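Local coordinates for protein pyruvate carboxylase n-terminal domain (Aquifex aeolicus, PDB 1ULZ) that forms the biotin carboxylase part of a pyruvate carboxylase, a three-part enzyme module built around an ATP-grasp fold, at residues 31-36 against 379-384; 151-156 against 201-206; 206-211 against 275-280. The protein carries 1 engineered substitution. All coordinates share one frame; numbering follows the deposited sequence.

Interaction 1 of 3, residues 31-36 against 379-384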
loop_
_atom_site.group_PDB
_atom_site.type_symbol
_atom_site.label_atom_id
_atom_site.label_comp_id
_atom_site.label_asym_id
_atom_site.label_seq_id
_atom_site.Cartn_x
_atom_site.Cartn_y
_atom_site.Cartn_z
ATOM N N ILE A 31 -6.655 14.066 21.909
ATOM C CA ILE A 31 -6.130 14.851 23.020
ATOM C C ILE A 31 -4.685 15.180 22.653
ATOM O O ILE A 31 -4.057 14.462 21.870
ATOM C CB ILE A 31 -6.156 14.088 24.379
ATOM C CG1 ILE A 31 -5.428 12.754 24.262
ATOM C CG2 ILE A 31 -7.585 13.876 24.833
ATOM C CD1 ILE A 31 -5.305 12.012 25.585
ATOM N N TYR A 32 -4.161 16.269 23.205
ATOM C CA TYR A 32 -2.794 16.667 22.910
ATOM C C TYR A 32 -2.279 17.730 23.864
ATOM O O TYR A 32 -3.056 18.370 24.581
ATOM C CB TYR A 32 -2.694 17.218 21.487
ATOM C CG TYR A 32 -3.560 18.432 21.243
ATOM C CD1 TYR A 32 -4.938 18.317 21.165
ATOM C CD2 TYR A 32 -2.998 19.691 21.072
ATOM C CE1 TYR A 32 -5.731 19.409 20.920
ATOM C CE2 TYR A 32 -3.787 20.801 20.827
ATOM C CZ TYR A 32 -5.152 20.653 20.747
ATOM O OH TYR A 32 -5.948 21.734 20.457
ATOM N N ASN A 33 -0.963 17.916 23.855
ATOM C CA ASN A 33 -0.335 18.934 24.681
ATOM C C ASN A 33 -0.139 20.146 23.780
ATOM O O ASN A 33 -0.098 20.015 22.554
ATOM C CB ASN A 33 1.016 18.455 25.209
ATOM C CG ASN A 33 1.697 19.495 26.089
ATOM O OD1 ASN A 33 2.222 20.494 25.600
ATOM N ND2 ASN A 33 1.673 19.268 27.397
ATOM N N GLU A 34 -0.025 21.322 24.379
ATOM C CA GLU A 34 0.156 22.543 23.607
ATOM C C GLU A 34 1.355 22.482 22.663
ATOM O O GLU A 34 1.316 23.050 21.576
ATOM C CB GLU A 34 0.292 23.741 24.554
ATOM C CG GLU A 34 0.557 25.063 23.857
ATOM C CD GLU A 34 2.038 25.298 23.600
ATOM O OE1 GLU A 34 2.353 26.048 22.656
ATOM O OE2 GLU A 34 2.880 24.743 24.344
ATOM N N VAL A 35 2.414 21.796 23.083
ATOM C CA VAL A 35 3.625 21.671 22.271
ATOM C C VAL A 35 3.398 20.947 20.941
ATOM O O VAL A 35 4.274 20.944 20.070
ATOM C CB VAL A 35 4.730 20.928 23.038
ATOM C CG1 VAL A 35 5.097 21.701 24.303
ATOM C CG2 VAL A 35 4.268 19.525 23.375
ATOM N N GLU A 36 2.232 20.324 20.786
ATOM C CA GLU A 36 1.907 19.622 19.549
ATOM C C GLU A 36 0.534 20.047 19.062
ATOM O O GLU A 36 -0.229 19.228 18.553
ATOM C CB GLU A 36 1.926 18.102 19.752
ATOM C CG GLU A 36 3.315 17.509 19.907
ATOM C CD GLU A 36 3.325 15.993 19.803
ATOM O OE1 GLU A 36 4.199 15.461 19.091
ATOM O OE2 GLU A 36 2.470 15.332 20.428
ATOM N N PRO A 379 11.700 16.902 22.541
ATOM C CA PRO A 379 12.445 16.005 23.427
ATOM C C PRO A 379 11.554 15.263 24.424
ATOM O O PRO A 379 12.046 14.502 25.259
ATOM C CB PRO A 379 13.405 16.954 24.127
ATOM C CG PRO A 379 12.536 18.164 24.323
ATOM C CD PRO A 379 11.825 18.303 22.985
ATOM N N TYR A 380 10.245 15.473 24.318
ATOM C CA TYR A 380 9.286 14.851 25.229
ATOM C C TYR A 380 8.808 13.447 24.850
ATOM O O TYR A 380 8.543 12.622 25.729
ATOM C CB TYR A 380 8.073 15.763 25.370
ATOM C CG TYR A 380 8.445 17.199 25.637
ATOM C CD1 TYR A 380 8.039 18.211 24.778
ATOM C CD2 TYR A 380 9.223 17.541 26.735
ATOM C CE1 TYR A 380 8.400 19.527 25.007
ATOM C CE2 TYR A 380 9.590 18.854 26.971
ATOM C CZ TYR A 380 9.176 19.841 26.105
ATOM O OH TYR A 380 9.546 21.150 26.335
ATOM N N TYR A 381 8.690 13.181 23.551
ATOM C CA TYR A 381 8.213 11.882 23.075
ATOM C C TYR A 381 9.245 11.175 22.203
ATOM O O TYR A 381 10.358 11.674 22.023
ATOM C CB TYR A 381 6.923 12.069 22.273
ATOM C CG TYR A 381 5.949 13.038 22.904
ATOM C CD1 TYR A 381 5.743 14.298 22.360
ATOM C CD2 TYR A 381 5.240 12.692 24.051
ATOM C CE1 TYR A 381 4.854 15.191 22.938
ATOM C CE2 TYR A 381 4.354 13.575 24.637
ATOM C CZ TYR A 381 4.164 14.820 24.078
ATOM O OH TYR A 381 3.273 15.694 24.654
ATOM N N ASP A 382 8.864 10.026 21.647
ATOM C CA ASP A 382 9.771 9.253 20.799
ATOM C C ASP A 382 10.249 10.046 19.583
ATOM O O ASP A 382 9.671 11.072 19.213
ATOM C CB ASP A 382 9.100 7.952 20.340
ATOM C CG ASP A 382 7.921 8.197 19.419
ATOM O OD1 ASP A 382 6.786 7.830 19.792
ATOM O OD2 ASP A 382 8.128 8.758 18.318
ATOM N N SER A 383 11.311 9.556 18.958
ATOM C CA SER A 383 11.886 10.221 17.798
ATOM C C SER A 383 11.426 9.651 16.455
ATOM O O SER A 383 12.009 9.958 15.417
ATOM C CB SER A 383 13.407 10.146 17.890
ATOM O OG SER A 383 13.816 8.805 18.109
ATOM N N MET A 384 10.375 8.837 16.473
ATOM C CA MET A 384 9.856 8.227 15.252
ATOM C C MET A 384 9.260 9.255 14.290
ATOM O O MET A 384 8.469 10.110 14.688
ATOM C CB MET A 384 8.793 7.180 15.608
ATOM C CG MET A 384 8.304 6.322 14.434
ATOM S SD MET A 384 7.115 5.033 14.972
ATOM C CE MET A 384 8.176 4.083 16.099
HETATM O O HOH W 1 1.246 16.152 22.536
#
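Tyr380 and Tyr381 meet Asn33, Val35 and Glu36 in a small, water-bridged surface contact that joins two domains. Residues 31-36 run off the end of strand 28-32 in the parallel sheet of the N-terminal domain, and residues 379-384 form the loop that leads into strand 384-392. The Glu36 carboxylate approaches the Tyr381 ring obliquely, its OE2 3.5 Å from CE1 and its plane turned only 28° from that of the ring. Where the ring ends, Tyr381 OH touches CB of Asn33 at 3.6 Å. Val35 divides its branches between the two tyrosines: CG2 lies near Tyr381 OH, while CG1 comes obliquely to Tyr380 CE1 at 4.0 Å. A single water gathers the polar atoms, accepting from Asn33 N and donating to Glu36 OE2 at 2.6 Å and to Tyr381 OH at 3.0 Å. Behind it the turn is held by Asn33, whose CG stands opposite the backbone N (chi1 -180°); OD1 can then take Val35 N at 2.8 Å on an in-plane lone pair, an Asx turn. Tyr381 OH also bonds Pro55 O. Arg10 pairs with Glu36 OE1 and makes a cation-pi contact with the Tyr381 ring. A carboxylate so close to an aromatic ring is thus probably eased by the shared cation, and the polar link between the segments runs through the water, beside a modest apolar contact at Val35.

Interaction 2 of 3, residues 151-156 against 201-206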
loop_
_atom_site.group_PDB
_atom_site.type_symbol
_atom_site.label_atom_id
_atom_site.label_comp_id
_atom_site.label_asym_id
_atom_site.label_seq_id
_atom_site.Cartn_x
_atom_site.Cartn_y
_atom_site.Cartn_z
ATOM N N GLY A 151 21.054 -29.192 28.640
ATOM C CA GLY A 151 22.043 -29.010 27.593
ATOM C C GLY A 151 22.875 -27.750 27.700
ATOM O O GLY A 151 22.352 -26.685 28.027
ATOM N N TYR A 152 24.173 -27.875 27.422
ATOM C CA TYR A 152 25.104 -26.745 27.463
ATOM C C TYR A 152 25.033 -25.935 26.171
ATOM O O TYR A 152 24.679 -26.462 25.115
ATOM C CB TYR A 152 26.546 -27.230 27.645
ATOM C CG TYR A 152 26.893 -27.674 29.047
ATOM C CD1 TYR A 152 26.633 -28.971 29.473
ATOM C CD2 TYR A 152 27.483 -26.795 29.945
ATOM C CE1 TYR A 152 26.955 -29.378 30.753
ATOM C CE2 TYR A 152 27.806 -27.193 31.229
ATOM C CZ TYR A 152 27.541 -28.485 31.629
ATOM O OH TYR A 152 27.855 -28.888 32.906
ATOM N N PRO A 153 25.408 -24.648 26.229
ATOM C CA PRO A 153 25.884 -23.943 27.422
ATOM C C PRO A 153 24.786 -23.551 28.405
ATOM O O PRO A 153 23.608 -23.519 28.059
ATOM C CB PRO A 153 26.585 -22.722 26.835
ATOM C CG PRO A 153 25.736 -22.419 25.625
ATOM C CD PRO A 153 25.533 -23.793 25.031
ATOM N N VAL A 154 25.189 -23.244 29.633
ATOM C CA VAL A 154 24.255 -22.832 30.671
ATOM C C VAL A 154 24.778 -21.580 31.377
ATOM O O VAL A 154 25.943 -21.209 31.215
ATOM C CB VAL A 154 24.042 -23.954 31.716
ATOM C CG1 VAL A 154 23.453 -25.184 31.039
ATOM C CG2 VAL A 154 25.365 -24.298 32.397
ATOM N N LEU A 155 23.916 -20.935 32.154
ATOM C CA LEU A 155 24.278 -19.721 32.875
ATOM C C LEU A 155 24.156 -19.920 34.385
ATOM O O LEU A 155 23.173 -20.477 34.867
ATOM C CB LEU A 155 23.356 -18.561 32.471
ATOM C CG LEU A 155 23.124 -18.231 30.998
ATOM C CD1 LEU A 155 22.073 -17.127 30.906
ATOM C CD2 LEU A 155 24.424 -17.793 30.335
ATOM N N LEU A 156 25.154 -19.449 35.124
ATOM C CA LEU A 156 25.150 -19.545 36.580
ATOM C C LEU A 156 25.181 -18.117 37.114
ATOM O O LEU A 156 25.965 -17.301 36.636
ATOM C CB LEU A 156 26.387 -20.304 37.060
ATOM C CG LEU A 156 26.556 -20.511 38.565
ATOM C CD1 LEU A 156 25.438 -21.394 39.091
ATOM C CD2 LEU A 156 27.920 -21.150 38.840
ATOM N N PHE A 201 21.500 -21.282 28.473
ATOM C CA PHE A 201 21.996 -20.108 27.755
ATOM C C PHE A 201 21.548 -20.177 26.300
ATOM O O PHE A 201 21.973 -21.067 25.561
ATOM C CB PHE A 201 23.534 -20.061 27.794
ATOM C CG PHE A 201 24.135 -18.849 27.104
ATOM C CD1 PHE A 201 25.450 -18.872 26.658
ATOM C CD2 PHE A 201 23.404 -17.683 26.940
ATOM C CE1 PHE A 201 26.024 -17.759 26.067
ATOM C CE2 PHE A 201 23.972 -16.560 26.348
ATOM C CZ PHE A 201 25.288 -16.598 25.911
ATOM N N ILE A 202 20.688 -19.245 25.894
ATOM C CA ILE A 202 20.210 -19.193 24.507
ATOM C C ILE A 202 21.081 -18.145 23.832
ATOM O O ILE A 202 20.781 -16.952 23.872
ATOM C CB ILE A 202 18.732 -18.752 24.423
ATOM C CG1 ILE A 202 17.887 -19.595 25.379
ATOM C CG2 ILE A 202 18.220 -18.938 23.001
ATOM C CD1 ILE A 202 17.978 -21.088 25.113
ATOM N N GLU A 203 22.160 -18.606 23.214
ATOM C CA GLU A 203 23.140 -17.731 22.575
ATOM C C GLU A 203 22.805 -17.249 21.161
ATOM O O GLU A 203 22.306 -18.017 20.331
ATOM C CB GLU A 203 24.495 -18.444 22.587
ATOM C CG GLU A 203 25.642 -17.655 22.018
ATOM C CD GLU A 203 26.982 -18.218 22.446
ATOM O OE1 GLU A 203 27.104 -19.463 22.542
ATOM O OE2 GLU A 203 27.910 -17.409 22.680
ATOM N N ASN A 204 23.120 -15.982 20.882
ATOM C CA ASN A 204 22.831 -15.393 19.571
ATOM C C ASN A 204 21.352 -15.647 19.301
ATOM O O ASN A 204 20.990 -16.241 18.285
ATOM C CB ASN A 204 23.656 -16.077 18.475
ATOM C CG ASN A 204 25.159 -15.918 18.674
ATOM O OD1 ASN A 204 25.950 -16.635 18.058
ATOM N ND2 ASN A 204 25.559 -14.973 19.527
ATOM N N PRO A 205 20.477 -15.214 20.219
ATOM C CA PRO A 205 19.043 -15.435 20.033
ATOM C C PRO A 205 18.348 -14.533 19.026
ATOM O O PRO A 205 18.801 -13.425 18.729
ATOM C CB PRO A 205 18.484 -15.225 21.435
ATOM C CG PRO A 205 19.359 -14.107 21.949
ATOM C CD PRO A 205 20.746 -14.549 21.508
ATOM N N LYS A 206 17.241 -15.038 18.500
ATOM C CA LYS A 206 16.412 -14.279 17.584
ATOM C C LYS A 206 15.200 -13.899 18.419
ATOM O O LYS A 206 14.815 -14.627 19.338
ATOM C CB LYS A 206 15.949 -15.137 16.409
ATOM C CG LYS A 206 16.719 -14.945 15.122
ATOM C CD LYS A 206 16.164 -15.860 14.035
ATOM C CE LYS A 206 16.879 -15.676 12.706
ATOM N NZ LYS A 206 16.715 -14.292 12.185
HETATM O O HOH W 2 22.185 -24.090 25.660
#
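Phe201 packs between Pro153 and Leu155 beside the paired ends of strands 154-158 and 196-200 in a small antiparallel sheet. Its backbone is fixed first: Phe201 N donates to Pro153 O at 3.1 Å, a fairly straight bond (162° at the hydrogen) that reaches the oxygen from 36° above the carbonyl plane. A water adds a second link, donating to Pro153 O at 2.8 Å and to Phe201 O at 3.0 Å, and so gives that proline carbonyl two donors.

From there the phenylalanine side chain can be followed outward. CB lies 3.5 Å from Leu155 CD2 and also brushes Pro153 O. With chi1 at -178°, CG is turned away from the backbone N and the ring presents one face to the leucine. CG comes within 3.4 Å of Leu155 CD2, a close approach made over that face. On one side of the ring, CD2 keeps to the same methyl; on the other, CD1 meets Pro153 CG obliquely at 3.7 Å. Phe201 CE2 is only grazed by Leu155 CD2, at 4.2 Å, and the far end of the ring leads away from residues 151-156. The face opposite the leucine methyl is covered near its rim by CB of Glu203, whose carboxylate is drawn to Arg171 in a salt bridge. The chain enters the contact through a cis peptide before Pro153; Gly151, the first residue after helix 140-150, has positive phi.

Backbone bonds between Leu155 and Glu199 carry the pairing on beyond the Phe201 bond. This is the end of the three-stranded sheet 168-170, 154-158, 196-200, consistent with the lid-like subdomain of an ATP-grasp fold, at the point where the chain leaves it for strand 206-214.

Interaction 3 of 3, residues 206-211 against 275-280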
loop_
_atom_site.group_PDB
_atom_site.type_symbol
_atom_site.label_atom_id
_atom_site.label_comp_id
_atom_site.label_asym_id
_atom_site.label_seq_id
_atom_site.Cartn_x
_atom_site.Cartn_y
_atom_site.Cartn_z
ATOM N N LYS A 206 17.241 -15.038 18.500
ATOM C CA LYS A 206 16.412 -14.279 17.584
ATOM C C LYS A 206 15.200 -13.899 18.419
ATOM O O LYS A 206 14.815 -14.627 19.338
ATOM C CB LYS A 206 15.949 -15.137 16.409
ATOM C CG LYS A 206 16.719 -14.945 15.122
ATOM C CD LYS A 206 16.164 -15.860 14.035
ATOM C CE LYS A 206 16.879 -15.676 12.706
ATOM N NZ LYS A 206 16.715 -14.292 12.185
ATOM N N HIS A 207 14.618 -12.747 18.119
ATOM C CA HIS A 207 13.422 -12.297 18.811
ATOM C C HIS A 207 12.275 -12.678 17.882
ATOM O O HIS A 207 12.123 -12.090 16.809
ATOM C CB HIS A 207 13.467 -10.780 19.010
ATOM C CG HIS A 207 12.162 -10.185 19.440
ATOM N ND1 HIS A 207 11.945 -9.704 20.712
ATOM C CD2 HIS A 207 11.002 -9.994 18.764
ATOM C CE1 HIS A 207 10.709 -9.244 20.804
ATOM N NE2 HIS A 207 10.115 -9.409 19.635
ATOM N N ILE A 208 11.496 -13.682 18.274
ATOM C CA ILE A 208 10.361 -14.136 17.473
ATOM C C ILE A 208 9.102 -13.880 18.300
ATOM O O ILE A 208 9.032 -14.277 19.465
ATOM C CB ILE A 208 10.447 -15.650 17.168
ATOM C CG1 ILE A 208 11.742 -15.981 16.417
ATOM C CG2 ILE A 208 9.222 -16.081 16.371
ATOM C CD1 ILE A 208 11.800 -15.475 14.993
ATOM N N GLU A 209 8.105 -13.228 17.708
ATOM C CA GLU A 209 6.891 -12.927 18.448
ATOM C C GLU A 209 5.615 -13.256 17.691
ATOM O O GLU A 209 5.518 -13.044 16.477
ATOM C CB GLU A 209 6.888 -11.454 18.870
ATOM C CG GLU A 209 6.714 -10.460 17.733
ATOM C CD GLU A 209 6.835 -9.011 18.191
ATOM O OE1 GLU A 209 6.272 -8.127 17.509
ATOM O OE2 GLU A 209 7.497 -8.754 19.223
ATOM N N TYR A 210 4.634 -13.774 18.422
ATOM C CA TYR A 210 3.355 -14.138 17.837
ATOM C C TYR A 210 2.263 -13.099 18.053
ATOM O O TYR A 210 2.119 -12.535 19.148
ATOM C CB TYR A 210 2.877 -15.487 18.389
ATOM C CG TYR A 210 3.319 -16.683 17.577
ATOM C CD1 TYR A 210 4.596 -17.227 17.723
ATOM C CD2 TYR A 210 2.468 -17.250 16.637
ATOM C CE1 TYR A 210 5.007 -18.301 16.951
ATOM C CE2 TYR A 210 2.866 -18.321 15.860
ATOM C CZ TYR A 210 4.135 -18.845 16.016
ATOM O OH TYR A 210 4.523 -19.908 15.229
ATOM N N GLN A 211 1.490 -12.857 17.000
ATOM C CA GLN A 211 0.380 -11.916 17.060
ATOM C C GLN A 211 -0.872 -12.685 17.485
ATOM O O GLN A 211 -1.226 -13.698 16.881
ATOM C CB GLN A 211 0.140 -11.276 15.690
ATOM C CG GLN A 211 -1.047 -10.324 15.648
ATOM C CD GLN A 211 -0.899 -9.154 16.602
ATOM O OE1 GLN A 211 0.033 -8.361 16.485
ATOM N NE2 GLN A 211 -1.821 -9.042 17.556
ATOM N N PHE A 275 8.907 -14.230 22.264
ATOM C CA PHE A 275 9.771 -15.383 22.528
ATOM C C PHE A 275 11.191 -15.076 22.052
ATOM O O PHE A 275 11.442 -14.066 21.396
ATOM C CB PHE A 275 9.339 -16.627 21.732
ATOM C CG PHE A 275 7.951 -17.128 22.027
ATOM C CD1 PHE A 275 6.841 -16.516 21.473
ATOM C CD2 PHE A 275 7.765 -18.245 22.826
ATOM C CE1 PHE A 275 5.568 -17.015 21.707
ATOM C CE2 PHE A 275 6.497 -18.747 23.064
ATOM C CZ PHE A 275 5.396 -18.132 22.504
ATOM N N ILE A 276 12.115 -15.966 22.397
ATOM C CA ILE A 276 13.489 -15.873 21.931
ATOM C C ILE A 276 13.688 -17.223 21.271
ATOM O O ILE A 276 13.249 -18.245 21.797
ATOM C CB ILE A 276 14.516 -15.693 23.068
ATOM C CG1 ILE A 276 14.340 -16.775 24.126
ATOM C CG2 ILE A 276 14.376 -14.316 23.673
ATOM C CD1 ILE A 276 15.301 -16.628 25.275
ATOM N N ALA A 277 14.311 -17.235 20.102
ATOM C CA ALA A 277 14.524 -18.491 19.397
ATOM C C ALA A 277 16.001 -18.815 19.351
ATOM O O ALA A 277 16.834 -17.911 19.265
ATOM C CB ALA A 277 13.969 -18.400 17.985
ATOM N N ASP A 278 16.329 -20.102 19.414
ATOM C CA ASP A 278 17.725 -20.498 19.352
ATOM C C ASP A 278 18.050 -20.807 17.899
ATOM O O ASP A 278 17.173 -20.733 17.030
ATOM C CB ASP A 278 18.003 -21.722 20.242
ATOM C CG ASP A 278 17.239 -22.958 19.808
ATOM O OD1 ASP A 278 16.927 -23.086 18.608
ATOM O OD2 ASP A 278 16.967 -23.825 20.668
ATOM N N GLN A 279 19.306 -21.154 17.640
ATOM C CA GLN A 279 19.763 -21.456 16.288
ATOM C C GLN A 279 18.979 -22.559 15.593
ATOM O O GLN A 279 18.976 -22.640 14.369
ATOM C CB GLN A 279 21.252 -21.834 16.306
ATOM C CG GLN A 279 22.175 -20.698 16.731
ATOM C CD GLN A 279 23.644 -21.082 16.654
ATOM O OE1 GLN A 279 24.507 -20.410 17.229
ATOM N NE2 GLN A 279 23.937 -22.165 15.936
ATOM N N GLU A 280 18.318 -23.418 16.357
ATOM C CA GLU A 280 17.574 -24.505 15.732
ATOM C C GLU A 280 16.130 -24.145 15.451
ATOM O O GLU A 280 15.420 -24.898 14.781
ATOM C CB GLU A 280 17.625 -25.766 16.597
ATOM C CG GLU A 280 19.029 -26.237 16.905
ATOM C CD GLU A 280 19.630 -25.492 18.080
ATOM O OE1 GLU A 280 20.863 -25.586 18.295
ATOM O OE2 GLU A 280 18.859 -24.818 18.799
#
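Lys206 O is gripped by two donors of the neighbouring strand: Ala277 N, 2.8 Å from Lys206 O, and, more weakly, a CA-H of Ile276, with Ile276 CA 3.2 Å from Lys206 O. The return bond runs from Lys206 N to Ala277 O at 3.0 Å, completing a hydrogen-bonded antiparallel pair. Ile208 and Phe275 form the next such pair, with Phe275 N 2.8 Å from Ile208 O; between the two lies the non-hydrogen-bonded pair of His207 and Ile276. The strand segments run at 134° to each other, a strong departure from strict antiparallel.

Side chains alternate between the two faces. On the face of Lys206, Ile208, Phe275 and Ala277, Ile208 CG1 packs on Ala277 CB at 3.6 Å. CG1 stands opposite the carbonyl carbon (chi1 -59°), which places it on that methyl. Farther along, Tyr210 CD1 touches Phe275 CE1 at 4.1 Å, the two rings meeting at a slant, while Ile208 O sits at the edge of the Phe275 ring. On the side of His207, NE2 donates to Glu209 OE2 at 2.7 Å, with the oxygen almost in the imidazole plane; Glu209 OE1 pairs with Arg226.

Strand 206-214 lies between 269-277 and 220-232, bonded to the latter through the backbones of His207 with Cys228 and Glu209 with Arg226. Leu283 of strand 283-289 packs against Phe275, Ala277 and Tyr210, and Tyr210 OH bonds Arg251 O in helix 248-264.

Interactions 2 and 3 are consecutive steps along one polypeptide, whereas interaction 1 stands apart. Lys206 ends the loop of interaction 2 and begins the strand of interaction 3, and their centres are 14 Å apart. They also touch directly: Ile202 CG1 meets Ile276 CD1 at 3.9 Å, so the segment leaving the small three-stranded sheet rests on the large antiparallel one. Interaction 1 lies across the chain's centre from both, its centre 40 Å from that of interaction 2 and 33 Å from that of interaction 3. Its segments flank both others in sequence, and it brings the N-terminal domain against the C-terminal one, while the other two lie within the ATP-grasp region.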